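Local coordinates for aspartate-semialdehyde dehydrogenase (Candida albicans, PDB 3HSK), which catalyses the NADPH-dependent reductive dephosphorylation of 4-phospho-L-aspartate to its semialdehyde, the second step in making the aspartate family of amino acids, at residues T28-V31 / G32-I36; L73-T76 / E77-V81; V121-K125 / N126-E130. One frame throughout, in Å; residues are numbered along the deposited sequence.

Contact 1. Residues T28-V31 / G32-I36; sequences TGSV and GQRFI. With NAP (NADP nicotinamide-adenine-dinucleotide phosphate), chain C.
The first turn of helix 30-39, which follows the glycine-rich loop of the Rossmann-type NADP-binding domain, is closed by G29 and Q33. G29 is the N-cap, and its O accepts from Q33 N at 2.8 Å. The next rung is weak, from R34 N to S30 O. The one after is sounder, with F35 N 3.0 Å from V31 O. Q33 also reaches back to the loop. Its CG lies anti to the carbonyl carbon (chi1 -78°) and the chain then runs extended, which carries Q33 NE2 to T28 O at 3.1 Å. The N-H points fairly straight at that oxygen (163°), and the acceptor lies close to the amide plane. Q69, K68 and S66 hold the same amide from outside. On the cofactor side, T28 OG1 lies between ribose O3B and the 2'-phosphate oxygen O2X and bonds to both, though the O2X bond is very short as modelled and its length is doubtful. This phosphate sets NADP apart from NAD. S30 N donates to O2N of the nicotinamide-side phosphate at 3.2 Å. S30 OG sits over one face of the R34 guanidinium. Farther along, V31 CG1 packs beside F35 CE2 at 3.7 Å.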
loop_
_atom_site.group_PDB
_atom_site.type_symbol
_atom_site.label_atom_id
_atom_site.label_comp_id
_atom_site.label_asym_id
_atom_site.label_seq_id
_atom_site.Cartn_x
_atom_site.Cartn_y
_atom_site.Cartn_z
ATOM N N THR A 28 25.443 1.056 -20.869
ATOM C CA THR A 28 24.816 2.348 -21.174
ATOM C C THR A 28 23.448 2.510 -20.513
ATOM O O THR A 28 22.990 3.630 -20.284
ATOM C CB THR A 28 24.703 2.575 -22.698
ATOM O OG1 THR A 28 24.001 1.478 -23.299
ATOM C CG2 THR A 28 26.089 2.668 -23.321
ATOM N N GLY A 29 22.814 1.387 -20.184
ATOM C CA GLY A 29 21.501 1.400 -19.550
ATOM C C GLY A 29 21.531 1.939 -18.133
ATOM O O GLY A 29 22.607 2.147 -17.560
ATOM N N SER A 30 20.339 2.149 -17.577
ATOM C CA SER A 30 20.158 2.722 -16.240
ATOM C C SER A 30 20.930 1.986 -15.129
ATOM O O SER A 30 21.698 2.608 -14.389
ATOM C CB SER A 30 18.664 2.791 -15.900
ATOM O OG SER A 30 18.465 3.389 -14.629
ATOM N N VAL A 31 20.721 0.672 -15.023
ATOM C CA VAL A 31 21.420 -0.167 -14.042
ATOM C C VAL A 31 22.927 -0.203 -14.339
ATOM O O VAL A 31 23.751 -0.117 -13.421
ATOM C CB VAL A 31 20.819 -1.606 -13.980
ATOM C CG1 VAL A 31 21.719 -2.552 -13.193
ATOM C CG2 VAL A 31 19.429 -1.582 -13.356
ATOM N N GLY A 32 23.271 -0.311 -15.626
ATOM C CA GLY A 32 24.660 -0.267 -16.085
ATOM C C GLY A 32 25.402 0.991 -15.666
ATOM O O GLY A 32 26.576 0.923 -15.293
ATOM N N GLN A 33 24.717 2.134 -15.729
ATOM C CA GLN A 33 25.279 3.421 -15.300
ATOM C C GLN A 33 25.678 3.377 -13.824
ATOM O O GLN A 33 26.806 3.733 -13.467
ATOM C CB GLN A 33 24.278 4.562 -15.535
ATOM C CG GLN A 33 24.184 5.055 -16.986
ATOM C CD GLN A 33 23.089 6.099 -17.211
ATOM O OE1 GLN A 33 22.776 6.896 -16.330
ATOM N NE2 GLN A 33 22.509 6.091 -18.404
ATOM N N ARG A 34 24.745 2.916 -12.987
ATOM C CA ARG A 34 24.950 2.815 -11.538
ATOM C C ARG A 34 26.062 1.832 -11.161
ATOM O O ARG A 34 26.790 2.065 -10.194
ATOM C CB ARG A 34 23.642 2.460 -10.824
ATOM C CG ARG A 34 22.478 3.369 -11.182
ATOM C CD ARG A 34 21.308 3.188 -10.234
ATOM N NE ARG A 34 20.060 3.687 -10.812
ATOM C CZ ARG A 34 18.980 2.944 -11.061
ATOM N NH1 ARG A 34 17.904 3.509 -11.595
ATOM N NH2 ARG A 34 18.962 1.643 -10.779
ATOM N N PHE A 35 26.198 0.748 -11.928
ATOM C CA PHE A 35 27.340 -0.166 -11.776
ATOM C C PHE A 35 28.672 0.557 -11.928
ATOM O O PHE A 35 29.530 0.473 -11.049
ATOM C CB PHE A 35 27.281 -1.319 -12.785
ATOM C CG PHE A 35 26.637 -2.562 -12.249
ATOM C CD1 PHE A 35 27.162 -3.209 -11.133
ATOM C CD2 PHE A 35 25.514 -3.098 -12.869
ATOM C CE1 PHE A 35 26.571 -4.352 -10.634
ATOM C CE2 PHE A 35 24.918 -4.253 -12.377
ATOM C CZ PHE A 35 25.448 -4.881 -11.259
ATOM N N ILE A 36 28.836 1.256 -13.049
ATOM C CA ILE A 36 30.074 1.974 -13.356
ATOM C C ILE A 36 30.318 3.096 -12.350
ATOM O O ILE A 36 31.453 3.305 -11.917
ATOM C CB ILE A 36 30.068 2.530 -14.807
ATOM C CG1 ILE A 36 29.893 1.385 -15.813
ATOM C CG2 ILE A 36 31.349 3.317 -15.105
ATOM C CD1 ILE A 36 29.357 1.818 -17.165
HETATM P PA NAP C . 17.923 -0.956 -22.609
HETATM O O1A NAP C . 18.627 0.313 -22.912
HETATM O O2A NAP C . 17.004 -1.331 -23.712
HETATM O O5B NAP C . 18.988 -2.130 -22.342
HETATM C C5B NAP C . 19.906 -2.041 -21.279
HETATM C C4B NAP C . 21.306 -2.207 -21.843
HETATM O O4B NAP C . 21.316 -3.276 -22.776
HETATM C C3B NAP C . 21.763 -0.956 -22.579
HETATM O O3B NAP C . 23.045 -0.579 -22.138
HETATM C C2B NAP C . 21.798 -1.375 -24.035
HETATM O O2B NAP C . 22.833 -0.759 -24.760
HETATM C C1B NAP C . 21.982 -2.882 -23.960
HETATM N N9A NAP C . 21.440 -3.537 -25.167
HETATM C C8A NAP C . 20.186 -3.399 -25.704
HETATM N N7A NAP C . 20.107 -4.165 -26.814
HETATM C C5A NAP C . 21.293 -4.788 -26.996
HETATM C C6A NAP C . 21.759 -5.676 -27.965
HETATM N N6A NAP C . 20.969 -6.062 -28.962
HETATM N N1A NAP C . 23.056 -6.160 -27.887
HETATM C C2A NAP C . 23.884 -5.766 -26.850
HETATM N N3A NAP C . 23.413 -4.881 -25.898
HETATM C C4A NAP C . 22.143 -4.401 -25.967
HETATM O O3 NAP C . 17.127 -0.842 -21.212
HETATM P PN NAP C . 17.140 0.276 -20.051
HETATM O O1N NAP C . 15.934 0.062 -19.215
HETATM O O2N NAP C . 18.472 0.303 -19.402
HETATM O O5D NAP C . 16.944 1.649 -20.872
HETATM C C5D NAP C . 16.660 2.856 -20.195
HETATM C C4D NAP C . 15.189 3.275 -20.308
HETATM O O4D NAP C . 15.128 4.608 -20.799
HETATM C C3D NAP C . 14.338 2.411 -21.238
HETATM O O3D NAP C . 13.515 1.519 -20.516
HETATM C C2D NAP C . 13.520 3.398 -22.053
HETATM O O2D NAP C . 12.217 3.534 -21.524
HETATM C C1D NAP C . 14.261 4.725 -21.918
HETATM N N1N NAP C . 15.014 5.057 -23.157
HETATM C C2N NAP C . 14.542 6.066 -23.960
HETATM C C3N NAP C . 15.214 6.423 -25.134
HETATM C C7N NAP C . 14.874 7.720 -25.822
HETATM O O7N NAP C . 15.239 7.908 -27.175
HETATM N N7N NAP C . 14.234 8.670 -25.137
HETATM C C4N NAP C . 16.377 5.736 -25.492
HETATM C C5N NAP C . 16.857 4.710 -24.676
HETATM C C6N NAP C . 16.165 4.383 -23.510
HETATM P P2B NAP C . 22.496 0.347 -25.886
HETATM O O1X NAP C . 23.574 0.271 -26.934
HETATM O O2X NAP C . 22.477 1.717 -25.254
HETATM O O3X NAP C . 21.149 0.083 -26.515
#

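Contact 2. Residues L73-T76 / E77-V81; sequences LPET and EQDIV
Q78 N donates to P74 O at 3.1 Å, a weak bond because the N-H is poorly aimed (132°). One residue on, D79 N donates to E75 O, also weakly, at 3.1 Å. P74 is the N-cap, and these two bonds make up the short helix that starts at E75. The side chain of E77 turns back over the start of the turn, bending at chi2 (77°). This lays E77 OE1 against two carbons, P74 CG at 3.1 Å and T76 CG2 at 3.4 Å. The E77 chain runs alongside T76 and obliquely past the proline ring. L73 crosses it at about a right angle, with L73 CG 4.1 Å from E77 CB. L73 is buried there against Y61, W67 and L37. The carboxylates of E75 and D79 are steeply turned against each other, with E75 OE2 4.0 Å from D79 OD2. These like charges would probably repel somewhat. Backbone bonds between Q78 and K62 and between I80 and Y61 join the segment to helix 61-64. The whole is a short surface helix of the NADP-binding domain, with P74 at its N-cap position, packed through L73 onto helix 30-39.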
loop_
_atom_site.group_PDB
_atom_site.type_symbol
_atom_site.label_atom_id
_atom_site.label_comp_id
_atom_site.label_asym_id
_atom_site.label_seq_id
_atom_site.Cartn_x
_atom_site.Cartn_y
_atom_site.Cartn_z
ATOM N N LEU A 73 30.247 11.491 -13.685
ATOM C CA LEU A 73 31.224 10.414 -13.739
ATOM C C LEU A 73 32.607 10.986 -14.055
ATOM O O LEU A 73 32.718 11.903 -14.871
ATOM C CB LEU A 73 30.800 9.405 -14.813
ATOM C CG LEU A 73 31.281 7.952 -14.806
ATOM C CD1 LEU A 73 30.805 7.206 -13.571
ATOM C CD2 LEU A 73 30.782 7.255 -16.058
ATOM N N PRO A 74 33.666 10.461 -13.400
ATOM C CA PRO A 74 35.046 10.893 -13.676
ATOM C C PRO A 74 35.434 10.768 -15.148
ATOM O O PRO A 74 34.840 9.973 -15.879
ATOM C CB PRO A 74 35.901 9.947 -12.820
ATOM C CG PRO A 74 34.988 8.857 -12.383
ATOM C CD PRO A 74 33.622 9.445 -12.334
ATOM N N GLU A 75 36.430 11.550 -15.558
ATOM C CA GLU A 75 36.829 11.669 -16.961
ATOM C C GLU A 75 37.426 10.375 -17.524
ATOM O O GLU A 75 37.178 10.022 -18.681
ATOM C CB GLU A 75 37.814 12.834 -17.133
ATOM C CG GLU A 75 37.820 13.461 -18.526
ATOM C CD GLU A 75 38.897 14.528 -18.701
ATOM O OE1 GLU A 75 39.109 15.338 -17.770
ATOM O OE2 GLU A 75 39.528 14.560 -19.781
ATOM N N THR A 76 38.210 9.678 -16.702
ATOM C CA THR A 76 38.873 8.434 -17.115
ATOM C C THR A 76 37.867 7.334 -17.500
ATOM O O THR A 76 38.072 6.609 -18.480
ATOM C CB THR A 76 39.918 7.945 -16.058
ATOM O OG1 THR A 76 40.231 6.564 -16.276
ATOM C CG2 THR A 76 39.407 8.136 -14.629
ATOM N N GLU A 77 36.776 7.236 -16.743
ATOM C CA GLU A 77 35.672 6.339 -17.087
ATOM C C GLU A 77 34.846 6.879 -18.251
ATOM O O GLU A 77 34.247 6.113 -19.003
ATOM C CB GLU A 77 34.766 6.103 -15.875
ATOM C CG GLU A 77 35.219 4.976 -14.954
ATOM C CD GLU A 77 36.386 5.355 -14.053
ATOM O OE1 GLU A 77 36.567 6.556 -13.775
ATOM O OE2 GLU A 77 37.119 4.443 -13.613
ATOM N N GLN A 78 34.824 8.203 -18.389
ATOM C CA GLN A 78 34.026 8.887 -19.404
ATOM C C GLN A 78 34.561 8.620 -20.813
ATOM O O GLN A 78 33.800 8.604 -21.783
ATOM C CB GLN A 78 34.033 10.391 -19.122
ATOM C CG GLN A 78 32.667 11.032 -18.980
ATOM C CD GLN A 78 32.758 12.497 -18.579
ATOM O OE1 GLN A 78 33.265 12.831 -17.506
ATOM N NE2 GLN A 78 32.267 13.380 -19.444
ATOM N N ASP A 79 35.872 8.397 -20.908
ATOM C CA ASP A 79 36.561 8.215 -22.189
ATOM C C ASP A 79 36.700 6.755 -22.629
ATOM O O ASP A 79 37.173 6.487 -23.736
ATOM C CB ASP A 79 37.954 8.864 -22.153
ATOM C CG ASP A 79 37.906 10.373 -21.912
ATOM O OD1 ASP A 79 36.872 11.018 -22.203
ATOM O OD2 ASP A 79 38.925 10.917 -21.430
ATOM N N ILE A 80 36.298 5.813 -21.778
ATOM C CA ILE A 80 36.475 4.390 -22.105
ATOM C C ILE A 80 35.550 3.935 -23.253
ATOM O O ILE A 80 34.354 4.248 -23.273
ATOM C CB ILE A 80 36.433 3.463 -20.838
ATOM C CG1 ILE A 80 36.947 2.056 -21.165
ATOM C CG2 ILE A 80 35.051 3.424 -20.218
ATOM C CD1 ILE A 80 37.829 1.453 -20.080
ATOM N N VAL A 81 36.138 3.223 -24.212
ATOM C CA VAL A 81 35.458 2.883 -25.461
ATOM C C VAL A 81 34.554 1.659 -25.299
ATOM O O VAL A 81 35.023 0.550 -25.017
ATOM C CB VAL A 81 36.464 2.682 -26.636
ATOM C CG1 VAL A 81 35.740 2.258 -27.908
ATOM C CG2 VAL A 81 37.261 3.957 -26.882
#

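Contact 3. Residues V121-K125 / N126-E130; sequences VSNAK and NYRRE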
loop_
_atom_site.group_PDB
_atom_site.type_symbol
_atom_site.label_atom_id
_atom_site.label_comp_id
_atom_site.label_asym_id
_atom_site.label_seq_id
_atom_site.Cartn_x
_atom_site.Cartn_y
_atom_site.Cartn_z
ATOM N N VAL A 121 27.696 -11.702 -12.884
ATOM C CA VAL A 121 26.766 -11.271 -11.848
ATOM C C VAL A 121 25.720 -10.385 -12.532
ATOM O O VAL A 121 26.017 -9.248 -12.915
ATOM C CB VAL A 121 27.503 -10.514 -10.711
ATOM C CG1 VAL A 121 26.514 -9.913 -9.713
ATOM C CG2 VAL A 121 28.496 -11.440 -10.006
ATOM N N SER A 122 24.507 -10.911 -12.699
ATOM C CA SER A 122 23.529 -10.288 -13.593
ATOM C C SER A 122 22.237 -9.796 -12.940
ATOM O O SER A 122 21.644 -10.501 -12.119
ATOM C CB SER A 122 23.179 -11.248 -14.732
ATOM O OG SER A 122 22.103 -10.729 -15.492
ATOM N N ASN A 123 21.797 -8.598 -13.336
ATOM C CA ASN A 123 20.493 -8.057 -12.915
ATOM C C ASN A 123 19.346 -8.403 -13.875
ATOM O O ASN A 123 18.180 -8.116 -13.589
ATOM C CB ASN A 123 20.555 -6.540 -12.678
ATOM C CG ASN A 123 19.264 -5.985 -12.069
ATOM O OD1 ASN A 123 18.811 -6.433 -11.010
ATOM N ND2 ASN A 123 18.670 -5.009 -12.737
ATOM N N ALA A 124 19.678 -9.017 -15.007
ATOM C CA ALA A 124 18.665 -9.485 -15.955
ATOM C C ALA A 124 17.855 -10.616 -15.330
ATOM O O ALA A 124 18.399 -11.452 -14.606
ATOM C CB ALA A 124 19.313 -9.946 -17.254
ATOM N N LYS A 125 16.557 -10.630 -15.615
ATOM C CA LYS A 125 15.635 -11.601 -15.024
ATOM C C LYS A 125 15.763 -13.007 -15.615
ATOM O O LYS A 125 15.293 -13.975 -15.019
ATOM C CB LYS A 125 14.190 -11.115 -15.179
ATOM C CG LYS A 125 13.679 -11.132 -16.623
ATOM C CD LYS A 125 12.280 -10.559 -16.729
ATOM C CE LYS A 125 11.636 -10.914 -18.062
ATOM N NZ LYS A 125 10.172 -10.616 -18.027
ATOM N N ASN A 126 16.398 -13.095 -16.785
ATOM C CA ASN A 126 16.445 -14.310 -17.606
ATOM C C ASN A 126 16.760 -15.607 -16.858
ATOM O O ASN A 126 16.015 -16.585 -16.957
ATOM C CB ASN A 126 17.435 -14.135 -18.770
ATOM C CG ASN A 126 17.025 -13.025 -19.735
ATOM O OD1 ASN A 126 16.580 -13.292 -20.857
ATOM N ND2 ASN A 126 17.179 -11.777 -19.304
ATOM N N TYR A 127 17.854 -15.605 -16.105
ATOM C CA TYR A 127 18.357 -16.834 -15.500
ATOM C C TYR A 127 18.048 -16.942 -14.017
ATOM O O TYR A 127 18.517 -17.863 -13.350
ATOM C CB TYR A 127 19.853 -17.010 -15.798
ATOM C CG TYR A 127 20.092 -17.309 -17.263
ATOM C CD1 TYR A 127 19.639 -18.508 -17.827
ATOM C CD2 TYR A 127 20.741 -16.391 -18.092
ATOM C CE1 TYR A 127 19.831 -18.788 -19.174
ATOM C CE2 TYR A 127 20.941 -16.663 -19.444
ATOM C CZ TYR A 127 20.480 -17.865 -19.977
ATOM O OH TYR A 127 20.664 -18.156 -21.308
ATOM N N ARG A 128 17.234 -16.010 -13.519
ATOM C CA ARG A 128 16.839 -15.986 -12.110
ATOM C C ARG A 128 16.215 -17.297 -11.639
ATOM O O ARG A 128 16.548 -17.793 -10.563
ATOM C CB ARG A 128 15.872 -14.831 -11.842
ATOM C CG ARG A 128 16.536 -13.477 -11.822
ATOM C CD ARG A 128 15.562 -12.416 -11.376
ATOM N NE ARG A 128 16.127 -11.074 -11.489
ATOM C CZ ARG A 128 15.442 -9.953 -11.281
ATOM N NH1 ARG A 128 14.160 -9.999 -10.944
ATOM N NH2 ARG A 128 16.041 -8.780 -11.411
ATOM N N ARG A 129 15.319 -17.851 -12.458
ATOM C CA ARG A 129 14.572 -19.057 -12.096
ATOM C C ARG A 129 15.244 -20.357 -12.530
ATOM O O ARG A 129 14.670 -21.430 -12.357
ATOM C CB ARG A 129 13.128 -18.993 -12.614
ATOM C CG ARG A 129 12.389 -17.752 -12.159
ATOM C CD ARG A 129 10.882 -17.885 -12.195
ATOM N NE ARG A 129 10.274 -16.639 -11.719
ATOM C CZ ARG A 129 8.969 -16.411 -11.594
ATOM N NH1 ARG A 129 8.075 -17.344 -11.902
ATOM N NH2 ARG A 129 8.558 -15.228 -11.150
ATOM N N GLU A 130 16.451 -20.268 -13.088
ATOM C CA GLU A 130 17.199 -21.478 -13.454
ATOM C C GLU A 130 17.634 -22.248 -12.206
ATOM O O GLU A 130 18.135 -21.659 -11.246
ATOM C CB GLU A 130 18.402 -21.168 -14.351
ATOM C CG GLU A 130 19.263 -22.404 -14.620
ATOM C CD GLU A 130 20.098 -22.311 -15.880
ATOM O OE1 GLU A 130 19.643 -21.684 -16.860
ATOM O OE2 GLU A 130 21.208 -22.889 -15.891
HETATM O O HOH W 1 18.891 -10.995 -11.889
#
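R128 folds back across K125 toward N123, just beyond the end of strand 119-122. R128 CB lies 3.3 Å from K125 O. CG and CD follow on over the backbone of K125, with R128 CD 3.7 Å from K125 CA. The chain is extended from CG to NE, and this length takes the guanidinium past K125 to the preceding residues. K125 CA covers one of its faces. R128 NE donates to a water lying at the edge of the group, in its plane. The same water O lies 2.8 Å from A124 O, to which it can donate, and so probably bridges side chain and backbone. At the tip, R128 NH2 makes a weak bond to N123 O at 3.1 Å. NH1 forms a salt bridge with E234. The backbone is held as well: R128 N donates to K125 O at 3.2 Å and closes a type I turn. Upstream, S122 OG accepts from A124 N at 3.0 Å in an ST turn, while E110 also bonds to that hydroxyl. Each guanidinium nitrogen thus has a polar partner: the E234 carboxylate probably balances the charge of this buried arginine, while NH2 and NE serve two successive backbone carbonyls, the second probably through water.

In the fold
All three contacts are local and lie within the NADP-binding domain. They follow one another in series, and none nests in or crosses another. Contact 1 comes first, where strand 20-25 passes into helix 30-39 in the first beta-alpha-beta unit. Contact 2 closes a turn between helix 61-64 and strand 83-84, an edge strand of the parallel sheet within this chain. It meets contact 1 directly, since I36 CG2 packs on L73 CD2. Contact 3 closes turns after strand 119-122, before strand 135-136. It touches contact 1 through N123 ND2 and V31 CG2. Contacts 2 and 3 do not meet; their nearest atoms are about 17 Å apart. Helix 30-39 therefore links them.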